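Local structure of NDP-rhamnosyltransferase (Saccharopolyspora spinosa, 3TSA) at residues R3-P8 / S116-D121; V120-L125 / V138-W143; G127-G132 / T170-P175; L177-C182 / Q193-Q198. The protein belongs to the GT-B class of glycosyltransferases, enzymes built from two Rossmann-like domains that face each other across a cleft. All blocks are in the same frame, centred on the assembly; numbering follows the deposited sequence.

Contact 1: residues R3-P8 / S116-D121; sequences RVLVVP and SVLLVD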
loop_
_atom_site.group_PDB
_atom_site.type_symbol
_atom_site.label_atom_id
_atom_site.label_comp_id
_atom_site.label_asym_id
_atom_site.label_seq_id
_atom_site.Cartn_x
_atom_site.Cartn_y
_atom_site.Cartn_z
ATOM N N ARG A 3 17.652 -3.317 -1.202
ATOM C CA ARG A 3 17.134 -1.987 -0.962
ATOM C C ARG A 3 16.845 -1.384 -2.346
ATOM O O ARG A 3 17.784 -1.096 -3.110
ATOM C CB ARG A 3 18.131 -1.148 -0.187
ATOM C CG ARG A 3 17.961 -1.253 1.371
ATOM C CD ARG A 3 18.684 -0.072 2.191
ATOM N NE ARG A 3 20.072 -0.100 1.820
ATOM C CZ ARG A 3 20.948 -1.006 2.278
ATOM N NH1 ARG A 3 22.222 -0.996 1.850
ATOM N NH2 ARG A 3 20.563 -1.921 3.191
ATOM N N VAL A 4 15.550 -1.224 -2.670
ATOM C CA VAL A 4 15.163 -0.760 -3.993
ATOM C C VAL A 4 14.797 0.709 -3.979
ATOM O O VAL A 4 13.756 1.050 -3.396
ATOM C CB VAL A 4 13.972 -1.613 -4.551
ATOM C CG1 VAL A 4 13.589 -1.192 -6.064
ATOM C CG2 VAL A 4 14.296 -3.096 -4.378
ATOM N N LEU A 5 15.555 1.531 -4.734
ATOM C CA LEU A 5 15.189 2.966 -4.907
ATOM C C LEU A 5 14.385 3.073 -6.185
ATOM O O LEU A 5 14.932 2.664 -7.259
ATOM C CB LEU A 5 16.434 3.871 -5.002
ATOM C CG LEU A 5 16.218 5.394 -5.082
ATOM C CD1 LEU A 5 15.433 5.922 -3.873
ATOM C CD2 LEU A 5 17.584 6.133 -5.152
ATOM N N VAL A 6 13.199 3.635 -6.081
ATOM C CA VAL A 6 12.308 3.728 -7.190
ATOM C C VAL A 6 12.368 5.163 -7.727
ATOM O O VAL A 6 12.281 6.149 -6.942
ATOM C CB VAL A 6 10.911 3.385 -6.736
ATOM C CG1 VAL A 6 9.891 3.523 -7.906
ATOM C CG2 VAL A 6 10.931 2.014 -6.086
ATOM N N VAL A 7 12.587 5.284 -9.036
ATOM C CA VAL A 7 12.825 6.575 -9.659
ATOM C C VAL A 7 11.773 6.745 -10.749
ATOM O O VAL A 7 11.957 6.264 -11.867
ATOM C CB VAL A 7 14.200 6.585 -10.293
ATOM C CG1 VAL A 7 14.537 7.920 -10.882
ATOM C CG2 VAL A 7 15.256 6.172 -9.242
ATOM N N PRO A 8 10.603 7.340 -10.396
ATOM C CA PRO A 8 9.579 7.507 -11.375
ATOM C C PRO A 8 9.661 8.890 -11.996
ATOM O O PRO A 8 10.356 9.777 -11.462
ATOM C CB PRO A 8 8.321 7.345 -10.546
ATOM C CG PRO A 8 8.725 7.905 -9.177
ATOM C CD PRO A 8 10.121 7.534 -9.004
ATOM N N SER A 116 20.476 -1.057 -3.452
ATOM C CA SER A 116 21.167 -2.040 -4.254
ATOM C C SER A 116 20.681 -2.170 -5.672
ATOM O O SER A 116 21.348 -2.795 -6.493
ATOM C CB SER A 116 21.198 -3.407 -3.587
ATOM O OG SER A 116 19.915 -3.850 -3.321
ATOM N N VAL A 117 19.546 -1.565 -6.005
ATOM C CA VAL A 117 19.054 -1.739 -7.344
ATOM C C VAL A 117 18.119 -0.513 -7.509
ATOM O O VAL A 117 17.548 -0.000 -6.486
ATOM C CB VAL A 117 18.284 -3.080 -7.489
ATOM C CG1 VAL A 117 17.149 -3.157 -6.537
ATOM C CG2 VAL A 117 17.803 -3.308 -8.951
ATOM N N LEU A 118 18.093 -0.010 -8.735
ATOM C CA LEU A 118 17.242 1.136 -9.091
ATOM C C LEU A 118 16.111 0.611 -9.976
ATOM O O LEU A 118 16.370 -0.027 -10.994
ATOM C CB LEU A 118 18.044 2.206 -9.812
ATOM C CG LEU A 118 19.334 2.666 -9.152
ATOM C CD1 LEU A 118 19.961 3.771 -10.151
ATOM C CD2 LEU A 118 19.049 3.215 -7.728
ATOM N N LEU A 119 14.857 0.902 -9.602
ATOM C CA LEU A 119 13.708 0.556 -10.423
ATOM C C LEU A 119 13.248 1.888 -11.009
ATOM O O LEU A 119 12.809 2.787 -10.284
ATOM C CB LEU A 119 12.632 -0.026 -9.515
ATOM C CG LEU A 119 11.349 -0.379 -10.265
ATOM C CD1 LEU A 119 11.583 -1.408 -11.369
ATOM C CD2 LEU A 119 10.329 -0.907 -9.288
ATOM N N VAL A 120 13.375 2.027 -12.321
ATOM C CA VAL A 120 13.362 3.338 -12.936
ATOM C C VAL A 120 12.310 3.375 -13.997
ATOM O O VAL A 120 12.287 2.478 -14.861
ATOM C CB VAL A 120 14.765 3.561 -13.559
ATOM C CG1 VAL A 120 14.821 4.897 -14.330
ATOM C CG2 VAL A 120 15.836 3.567 -12.391
ATOM N N ASP A 121 11.413 4.386 -13.973
ATOM C CA ASP A 121 10.494 4.572 -15.099
ATOM C C ASP A 121 11.274 4.717 -16.425
ATOM O O ASP A 121 12.291 5.398 -16.467
ATOM C CB ASP A 121 9.700 5.834 -14.752
ATOM C CG ASP A 121 8.774 6.370 -15.867
ATOM O OD1 ASP A 121 8.896 6.169 -17.081
ATOM O OD2 ASP A 121 7.904 7.186 -15.455
#
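V4 sets its CG2 methyl against CG1 of V117 at 3.6 Å, the two valines lying alongside each other and pointing the same way from neighbouring strands. V117 holds CG1 between its backbone N and carbonyl carbon (chi1 58°), which brings that methyl within range of V4. The other branch of V4, CG1, meets CB of L119 at 3.8 Å, so V4 touches two residues of the adjacent strand. On the other side of the sheet, L118 lies beside L5 and brings CD2 to 3.8 Å from L5 CB, while V7 and V120 pair in the same manner, CG2 of V120 reaching V7 CB at 4.0 Å. Beneath these side chains the strands 3-7 and 117-121 run parallel, their short axes inclined by 18°. L5 and V7 each bond through both N and O: L5 N donates to V117 O and L119 N to L5 O, then V7 N donates to L119 O at 2.8 Å and D121 N to V7 O at 2.9 Å. At the start of the ladder the S116 hydroxyl accepts from R3 N at 3.1 Å, and R3 O receives S116 N at 2.7 Å, so backbone and hydroxyl of S116 both hold R3; V117 N adds a weak bond to R3 O. The guanidinium group of R3 leaves the pair, its NE bonding R114 O. The V4, V6 and L119 face is covered by helix 19-27 through L25, C22 and L21; strand 31-36 continues the sheet beyond strand 3-7, and strand 138-141 continues it beyond strand 117-121.

Contact 2: residues V120-L125 / V138-W143; sequences VDVCAL and VVLHRW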
loop_
_atom_site.group_PDB
_atom_site.type_symbol
_atom_site.label_atom_id
_atom_site.label_comp_id
_atom_site.label_asym_id
_atom_site.label_seq_id
_atom_site.Cartn_x
_atom_site.Cartn_y
_atom_site.Cartn_z
ATOM N N VAL A 120 13.375 2.027 -12.321
ATOM C CA VAL A 120 13.362 3.338 -12.936
ATOM C C VAL A 120 12.310 3.375 -13.997
ATOM O O VAL A 120 12.287 2.478 -14.861
ATOM C CB VAL A 120 14.765 3.561 -13.559
ATOM C CG1 VAL A 120 14.821 4.897 -14.330
ATOM C CG2 VAL A 120 15.836 3.567 -12.391
ATOM N N ASP A 121 11.413 4.386 -13.973
ATOM C CA ASP A 121 10.494 4.572 -15.099
ATOM C C ASP A 121 11.274 4.717 -16.425
ATOM O O ASP A 121 12.291 5.398 -16.467
ATOM C CB ASP A 121 9.700 5.834 -14.752
ATOM C CG ASP A 121 8.774 6.370 -15.867
ATOM O OD1 ASP A 121 8.896 6.169 -17.081
ATOM O OD2 ASP A 121 7.904 7.186 -15.455
ATOM N N VAL A 122 10.783 4.093 -17.515
ATOM C CA VAL A 122 11.496 4.167 -18.812
ATOM C C VAL A 122 11.852 5.553 -19.218
ATOM O O VAL A 122 12.945 5.755 -19.776
ATOM C CB VAL A 122 10.699 3.490 -19.974
ATOM C CG1 VAL A 122 11.210 3.968 -21.265
ATOM C CG2 VAL A 122 10.997 1.994 -19.920
ATOM N N CYS A 123 10.983 6.528 -18.952
ATOM C CA CYS A 123 11.306 7.927 -19.276
ATOM C C CYS A 123 12.088 8.713 -18.216
ATOM O O CYS A 123 12.564 9.818 -18.514
ATOM C CB CYS A 123 10.049 8.676 -19.485
ATOM S SG CYS A 123 9.193 8.131 -21.028
ATOM N N ALA A 124 12.288 8.146 -17.017
ATOM C CA ALA A 124 12.991 8.903 -15.988
ATOM C C ALA A 124 14.500 8.748 -16.175
ATOM O O ALA A 124 15.165 7.946 -15.513
ATOM C CB ALA A 124 12.524 8.461 -14.591
ATOM N N LEU A 125 15.047 9.505 -17.146
ATOM C CA LEU A 125 16.421 9.397 -17.505
ATOM C C LEU A 125 17.387 9.592 -16.371
ATOM O O LEU A 125 18.449 8.989 -16.419
ATOM C CB LEU A 125 16.761 10.384 -18.636
ATOM C CG LEU A 125 15.919 10.204 -19.918
ATOM C CD1 LEU A 125 16.219 11.365 -20.887
ATOM C CD2 LEU A 125 16.278 8.847 -20.449
ATOM N N VAL A 138 20.142 -1.234 -13.053
ATOM C CA VAL A 138 18.947 -0.491 -13.345
ATOM C C VAL A 138 17.966 -1.452 -13.976
ATOM O O VAL A 138 18.266 -2.066 -15.014
ATOM C CB VAL A 138 19.229 0.740 -14.236
ATOM C CG1 VAL A 138 17.936 1.338 -14.761
ATOM C CG2 VAL A 138 19.962 1.816 -13.420
ATOM N N VAL A 139 16.784 -1.536 -13.376
ATOM C CA VAL A 139 15.698 -2.287 -13.996
ATOM C C VAL A 139 14.726 -1.222 -14.459
ATOM O O VAL A 139 14.176 -0.439 -13.636
ATOM C CB VAL A 139 15.020 -3.215 -12.986
ATOM C CG1 VAL A 139 13.741 -3.876 -13.622
ATOM C CG2 VAL A 139 15.980 -4.399 -12.512
ATOM N N LEU A 140 14.523 -1.127 -15.769
ATOM C CA LEU A 140 13.588 -0.143 -16.295
ATOM C C LEU A 140 12.155 -0.718 -16.166
ATOM O O LEU A 140 11.933 -1.931 -16.275
ATOM C CB LEU A 140 13.867 0.192 -17.806
ATOM C CG LEU A 140 15.028 1.155 -18.061
ATOM C CD1 LEU A 140 14.904 1.661 -19.535
ATOM C CD2 LEU A 140 15.067 2.311 -17.040
ATOM N N HIS A 141 11.186 0.171 -15.951
ATOM C CA HIS A 141 9.764 -0.236 -15.877
ATOM C C HIS A 141 8.877 0.543 -16.848
ATOM O O HIS A 141 8.738 1.763 -16.721
ATOM C CB HIS A 141 9.262 -0.010 -14.432
ATOM C CG HIS A 141 7.977 -0.708 -14.135
ATOM N ND1 HIS A 141 6.763 -0.176 -14.507
ATOM C CD2 HIS A 141 7.706 -1.899 -13.539
ATOM C CE1 HIS A 141 5.795 -1.007 -14.147
ATOM N NE2 HIS A 141 6.334 -2.065 -13.576
ATOM N N ARG A 142 8.239 -0.158 -17.782
ATOM C CA ARG A 142 7.258 0.452 -18.652
ATOM C C ARG A 142 5.950 0.596 -17.910
ATOM O O ARG A 142 5.542 -0.302 -17.161
ATOM C CB ARG A 142 7.023 -0.450 -19.864
ATOM C CG ARG A 142 8.219 -0.343 -20.790
ATOM C CD ARG A 142 8.132 -1.366 -21.931
ATOM N NE ARG A 142 9.250 -1.034 -22.884
ATOM C CZ ARG A 142 9.866 -1.995 -23.602
ATOM N NH1 ARG A 142 9.424 -3.291 -23.568
ATOM N NH2 ARG A 142 10.934 -1.659 -24.367
ATOM N N TRP A 143 5.269 1.715 -18.157
ATOM C CA TRP A 143 3.886 1.817 -17.621
ATOM C C TRP A 143 2.862 1.176 -18.560
ATOM O O TRP A 143 1.715 0.869 -18.159
ATOM C CB TRP A 143 3.556 3.280 -17.317
ATOM C CG TRP A 143 3.502 4.051 -18.615
ATOM C CD1 TRP A 143 2.431 4.145 -19.442
ATOM C CD2 TRP A 143 4.592 4.637 -19.286
ATOM N NE1 TRP A 143 2.767 4.825 -20.584
ATOM C CE2 TRP A 143 4.092 5.147 -20.522
ATOM C CE3 TRP A 143 5.937 4.855 -18.950
ATOM C CZ2 TRP A 143 4.886 5.818 -21.433
ATOM C CZ3 TRP A 143 6.745 5.530 -19.858
ATOM C CH2 TRP A 143 6.205 6.009 -21.106
#
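The beta-alpha-beta unit made of strand 117-121, helix 125-133 and strand 138-141 brings V120 beside L140 and D121 beside H141 as parallel neighbours. V120 N donates to V139 O at 2.9 Å and V120 O accepts H141 N at 2.8 Å, after which V122 N reaches H141 O at 3.2 Å, this last donor standing well above the carbonyl plane as the chain turns away. L140 slants across V120 and lays CD2 against its CB at 3.7 Å. Past the strand end V122 turns CG2 onto the aliphatic CG of R142, also at 3.7 Å; the charged end of R142 continues to salt bridges with D146 and D180.

The indole of W143 swings back toward the turn, folded over its own backbone by a chi1 of 67°. C123 SG makes a sulfur-aromatic contact at the edge of its six-membered ring, 3.7 Å from CH2, and D121 OD1 lies at the same edge, 3.6 Å from CZ3. OD1 is held there by C123 N, which meets it at 2.8 Å from above the carboxylate plane in an Asx turn, while OD2 is bonded by H14 and L9 N. W143 NE1 bonds D317. Two neighbouring parallel strands joined through helix 125-133 form the beta-alpha-beta crossover, the repeating unit of Rossmann-like domains such as those of the GT-B fold.

Contact 3: residues G127-G132 / T170-P175; sequences GRVLGG and TGLPTP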
loop_
_atom_site.group_PDB
_atom_site.type_symbol
_atom_site.label_atom_id
_atom_site.label_comp_id
_atom_site.label_asym_id
_atom_site.label_seq_id
_atom_site.Cartn_x
_atom_site.Cartn_y
_atom_site.Cartn_z
ATOM N N GLY A 127 17.306 8.211 -13.526
ATOM C CA GLY A 127 17.665 6.898 -12.970
ATOM C C GLY A 127 18.752 6.122 -13.709
ATOM O O GLY A 127 19.585 5.426 -13.130
ATOM N N ARG A 128 18.755 6.260 -15.021
ATOM C CA ARG A 128 19.786 5.677 -15.842
ATOM C C ARG A 128 21.178 6.367 -15.630
ATOM O O ARG A 128 22.211 5.663 -15.558
ATOM C CB ARG A 128 19.399 5.705 -17.307
ATOM C CG ARG A 128 18.174 4.810 -17.573
ATOM C CD ARG A 128 17.740 4.891 -19.027
ATOM N NE ARG A 128 18.745 4.210 -19.831
ATOM C CZ ARG A 128 18.727 4.163 -21.167
ATOM N NH1 ARG A 128 17.733 4.741 -21.839
ATOM N NH2 ARG A 128 19.709 3.505 -21.829
ATOM N N VAL A 129 21.184 7.700 -15.581
ATOM C CA VAL A 129 22.399 8.468 -15.245
ATOM C C VAL A 129 22.890 7.989 -13.878
ATOM O O VAL A 129 24.066 7.647 -13.720
ATOM C CB VAL A 129 22.167 9.980 -15.323
ATOM C CG1 VAL A 129 23.417 10.761 -14.780
ATOM C CG2 VAL A 129 21.856 10.393 -16.820
ATOM N N LEU A 130 21.995 7.972 -12.882
ATOM C CA LEU A 130 22.383 7.593 -11.525
ATOM C C LEU A 130 22.983 6.179 -11.507
ATOM O O LEU A 130 24.026 5.940 -10.913
ATOM C CB LEU A 130 21.171 7.665 -10.597
ATOM C CG LEU A 130 21.383 7.570 -9.088
ATOM C CD1 LEU A 130 22.256 8.717 -8.706
ATOM C CD2 LEU A 130 20.002 7.623 -8.331
ATOM N N GLY A 131 22.337 5.244 -12.185
ATOM C CA GLY A 131 22.861 3.912 -12.293
ATOM C C GLY A 131 24.272 3.792 -12.885
ATOM O O GLY A 131 25.057 2.997 -12.401
ATOM N N GLY A 132 24.537 4.527 -13.959
ATOM C CA GLY A 132 25.906 4.547 -14.528
ATOM C C GLY A 132 26.934 5.142 -13.561
ATOM O O GLY A 132 27.963 4.557 -13.270
ATOM N N THR A 170 30.888 4.589 -21.254
ATOM C CA THR A 170 30.757 4.600 -22.718
ATOM C C THR A 170 29.734 5.630 -23.216
ATOM O O THR A 170 29.854 6.209 -24.316
ATOM C CB THR A 170 30.355 3.205 -23.240
ATOM O OG1 THR A 170 31.482 2.320 -23.102
ATOM C CG2 THR A 170 29.919 3.269 -24.724
ATOM N N GLY A 171 28.746 5.888 -22.346
ATOM C CA GLY A 171 27.579 6.711 -22.676
ATOM C C GLY A 171 26.502 6.276 -21.663
ATOM O O GLY A 171 26.800 5.603 -20.655
ATOM N N LEU A 172 25.284 6.735 -21.899
ATOM C CA LEU A 172 24.116 6.341 -21.097
ATOM C C LEU A 172 23.991 4.804 -21.141
ATOM O O LEU A 172 23.869 4.236 -22.246
ATOM C CB LEU A 172 22.892 6.982 -21.735
ATOM C CG LEU A 172 21.637 6.909 -20.887
ATOM C CD1 LEU A 172 21.789 7.715 -19.584
ATOM C CD2 LEU A 172 20.584 7.598 -21.758
ATOM N N PRO A 173 24.094 4.128 -19.995
ATOM C CA PRO A 173 24.226 2.650 -20.072
ATOM C C PRO A 173 22.936 1.965 -20.565
ATOM O O PRO A 173 21.838 2.483 -20.325
ATOM C CB PRO A 173 24.453 2.224 -18.615
ATOM C CG PRO A 173 24.947 3.484 -17.897
ATOM C CD PRO A 173 24.436 4.672 -18.655
ATOM N N THR A 174 23.096 0.785 -21.165
ATOM C CA THR A 174 21.962 -0.128 -21.377
ATOM C C THR A 174 21.456 -0.634 -20.007
ATOM O O THR A 174 22.239 -1.015 -19.126
ATOM C CB THR A 174 22.311 -1.293 -22.397
ATOM O OG1 THR A 174 22.649 -0.696 -23.650
ATOM C CG2 THR A 174 21.087 -2.151 -22.705
ATOM N N PRO A 175 20.122 -0.626 -19.797
ATOM C CA PRO A 175 19.681 -1.162 -18.495
ATOM C C PRO A 175 19.875 -2.683 -18.395
ATOM O O PRO A 175 19.880 -3.404 -19.426
ATOM C CB PRO A 175 18.189 -0.778 -18.430
ATOM C CG PRO A 175 17.775 -0.777 -19.966
ATOM C CD PRO A 175 19.005 -0.112 -20.607
HETATM O O HOH W 1 20.252 2.280 -18.010
#
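The guanidinium of R128 has CD2 of L172 over the centre of one face, 3.9 Å above the plane, and the carbonyl of P173 at its edge. NH2 donates to P173 O at 2.8 Å in a nearly straight bond (172°), and the oxygen lies almost in the guanidinium plane. Seen from the acceptor, the donor stands 37° out of the carbonyl plane, so the bond lies in the plane of the guanidinium but not in that of the peptide. An ordered water joins the same two groups a second time, accepting from R128 NE at 3.1 Å and donating to P173 O at 2.8 Å; P173 O thus takes two bonds and the guanidinium is fixed in rotation. A bend at chi3 (71°) in the R128 chain turns the group across L172, the two side chains crossing at about a right angle.

L172 divides its branches between two neighbours. While CD2 lies on the guanidinium, CD1 packs against V129 CG2 at 3.8 Å and also touches R128 CB. One turn further along the helix the P173 ring closes directly on the backbone, with CG 3.7 Å from CA of G132, a glycine whose lack of a side chain leaves room for it.

The loop 170-175 leads from helix 151-166 to strand 177-180 and here lies on helix 125-133. H157 and L160 of helix 151-166 border R128, V129 and L172, D161 of the same helix bonds L172 N, and V129 also meets L103 of helix 82-113; R128 and P175 both rest against L140 of strand 138-141.

Contact 4: residues L177-C182 / Q193-Q198; sequences LILDPC and QGAPVQ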
loop_
_atom_site.group_PDB
_atom_site.type_symbol
_atom_site.label_atom_id
_atom_site.label_comp_id
_atom_site.label_asym_id
_atom_site.label_seq_id
_atom_site.Cartn_x
_atom_site.Cartn_y
_atom_site.Cartn_z
ATOM N N LEU A 177 17.612 -4.763 -17.430
ATOM C CA LEU A 177 16.366 -5.503 -17.617
ATOM C C LEU A 177 15.317 -4.393 -17.897
ATOM O O LEU A 177 15.425 -3.294 -17.352
ATOM C CB LEU A 177 16.063 -6.211 -16.272
ATOM C CG LEU A 177 14.803 -7.034 -16.180
ATOM C CD1 LEU A 177 14.827 -8.070 -17.311
ATOM C CD2 LEU A 177 14.649 -7.701 -14.792
ATOM N N ILE A 178 14.330 -4.667 -18.752
ATOM C CA ILE A 178 13.125 -3.764 -18.871
ATOM C C ILE A 178 11.940 -4.602 -18.450
ATOM O O ILE A 178 11.819 -5.764 -18.937
ATOM C CB ILE A 178 12.888 -3.356 -20.333
ATOM C CG1 ILE A 178 14.169 -2.620 -20.815
ATOM C CG2 ILE A 178 11.725 -2.410 -20.371
ATOM C CD1 ILE A 178 14.204 -2.307 -22.358
ATOM N N LEU A 179 11.089 -4.090 -17.536
ATOM C CA LEU A 179 9.872 -4.874 -17.209
ATOM C C LEU A 179 8.707 -4.266 -17.998
ATOM O O LEU A 179 8.615 -3.049 -18.095
ATOM C CB LEU A 179 9.535 -4.809 -15.730
ATOM C CG LEU A 179 10.671 -5.316 -14.830
ATOM C CD1 LEU A 179 10.133 -5.200 -13.406
ATOM C CD2 LEU A 179 10.967 -6.752 -15.095
ATOM N N ASP A 180 7.824 -5.112 -18.536
ATOM C CA ASP A 180 6.784 -4.621 -19.453
ATOM C C ASP A 180 5.438 -5.269 -19.106
ATOM O O ASP A 180 5.239 -6.491 -19.359
ATOM C CB ASP A 180 7.247 -5.024 -20.919
ATOM C CG ASP A 180 6.401 -4.393 -21.950
ATOM O OD1 ASP A 180 5.362 -3.776 -21.589
ATOM O OD2 ASP A 180 6.787 -4.501 -23.165
ATOM N N PRO A 181 4.440 -4.459 -18.620
ATOM C CA PRO A 181 3.128 -4.986 -18.347
ATOM C C PRO A 181 2.160 -4.863 -19.569
ATOM O O PRO A 181 1.007 -5.286 -19.506
ATOM C CB PRO A 181 2.643 -4.073 -17.217
ATOM C CG PRO A 181 3.180 -2.640 -17.633
ATOM C CD PRO A 181 4.613 -3.034 -18.227
ATOM N N CYS A 182 2.628 -4.261 -20.669
ATOM C CA CYS A 182 1.754 -4.182 -21.826
ATOM C C CYS A 182 1.455 -5.540 -22.513
ATOM O O CYS A 182 2.363 -6.331 -22.728
ATOM C CB CYS A 182 2.449 -3.235 -22.858
ATOM S SG CYS A 182 1.388 -2.823 -24.281
ATOM N N GLN A 193 12.897 -5.600 -26.502
ATOM C CA GLN A 193 12.232 -6.643 -25.722
ATOM C C GLN A 193 12.324 -6.378 -24.176
ATOM O O GLN A 193 13.355 -5.931 -23.650
ATOM C CB GLN A 193 12.821 -8.021 -26.048
ATOM C CG GLN A 193 12.165 -9.176 -25.261
ATOM C CD GLN A 193 12.796 -10.485 -25.543
ATOM O OE1 GLN A 193 13.526 -10.625 -26.541
ATOM N NE2 GLN A 193 12.541 -11.482 -24.669
ATOM N N GLY A 194 11.220 -6.572 -23.483
ATOM C CA GLY A 194 11.228 -6.490 -22.028
ATOM C C GLY A 194 10.578 -7.737 -21.431
ATOM O O GLY A 194 9.764 -8.437 -22.070
ATOM N N ALA A 195 10.941 -8.028 -20.213
ATOM C CA ALA A 195 10.413 -9.180 -19.506
ATOM C C ALA A 195 8.929 -8.913 -19.080
ATOM O O ALA A 195 8.610 -7.785 -18.641
ATOM C CB ALA A 195 11.273 -9.405 -18.250
ATOM N N PRO A 196 8.032 -9.926 -19.219
ATOM C CA PRO A 196 6.618 -9.715 -18.866
ATOM C C PRO A 196 6.432 -9.554 -17.386
ATOM O O PRO A 196 7.044 -10.306 -16.633
ATOM C CB PRO A 196 5.871 -10.971 -19.389
ATOM C CG PRO A 196 7.048 -12.082 -19.513
ATOM C CD PRO A 196 8.329 -11.288 -19.725
ATOM N N VAL A 197 5.567 -8.598 -16.994
ATOM C CA VAL A 197 5.067 -8.584 -15.609
ATOM C C VAL A 197 3.571 -8.355 -15.691
ATOM O O VAL A 197 3.144 -7.377 -16.320
ATOM C CB VAL A 197 5.826 -7.571 -14.674
ATOM C CG1 VAL A 197 5.729 -6.058 -15.164
ATOM C CG2 VAL A 197 5.300 -7.659 -13.260
ATOM N N GLN A 198 2.761 -9.195 -15.035
ATOM C CA GLN A 198 1.290 -9.090 -15.131
ATOM C C GLN A 198 0.771 -7.775 -14.488
ATOM O O GLN A 198 1.111 -7.423 -13.330
ATOM C CB GLN A 198 0.625 -10.301 -14.392
ATOM C CG GLN A 198 -0.811 -10.364 -14.681
ATOM C CD GLN A 198 -1.482 -11.584 -14.167
ATOM O OE1 GLN A 198 -0.931 -12.718 -14.186
ATOM N NE2 GLN A 198 -2.714 -11.408 -13.802
HETATM O O HOH W 2 14.696 -6.650 -20.899
HETATM O O HOH W 3 8.524 -6.174 -24.581
#
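One edge of the N-terminal parallel sheet is formed where strand 177-180 pairs with the short strand 195-196, L179 lying beside A195 and D180 beside P196. A195 N donates to I178 O at 2.7 Å, D180 N to A195 O at 2.8 Å, and V197 N to D180 O at 3.2 Å, the last from above the carbonyl plane. The methyl of A195 rests between two leucines, 3.9 Å from L177 CD1 and 4.1 Å from L179 CD2. V197 follows with CG1 against L179 CB at 4.0 Å.

On the other face I178 lies over the backbone of G194, and the D180 carboxylate makes a junction. Its OD1 accepts C182 N in an Asx turn; OD2 receives a water that also accepts from G194 N at 2.9 Å. A second water links I178 N with Q193 O, continuing the pairing where direct bonds stop. OD2 further takes a bond from NE2 of Q187.

Gripped at both oxygens, the carboxylate is held in place, and the positive charge of R142 would probably favour its charged form. P196 offers no N-H, and the neighbouring A195 and V197 spend theirs on strand 177-180, which suits an outermost strand.

How the contacts relate
Contacts 1, 2 and 4 are successive pairings in one parallel sheet, whereas contact 3 joins a helix that packs on this sheet to the loop 170-175. Contacts 1 and 2 are both buried and share V120 and D121; contact 1 is largely aliphatic apart from R3 and S116 at one end and D121 at the other, while contact 2 adds polar and aromatic groups past the strand ends. Contact 4, at the partly buried edge, is the one sheet pairing with bridging waters. It joins contact 2 through the backbone of L140, which pairs with L177 and L179. Contact 3, also partly buried, relies on an arginine and a single water; G127 of its helix packs on V120, and P175 on L140.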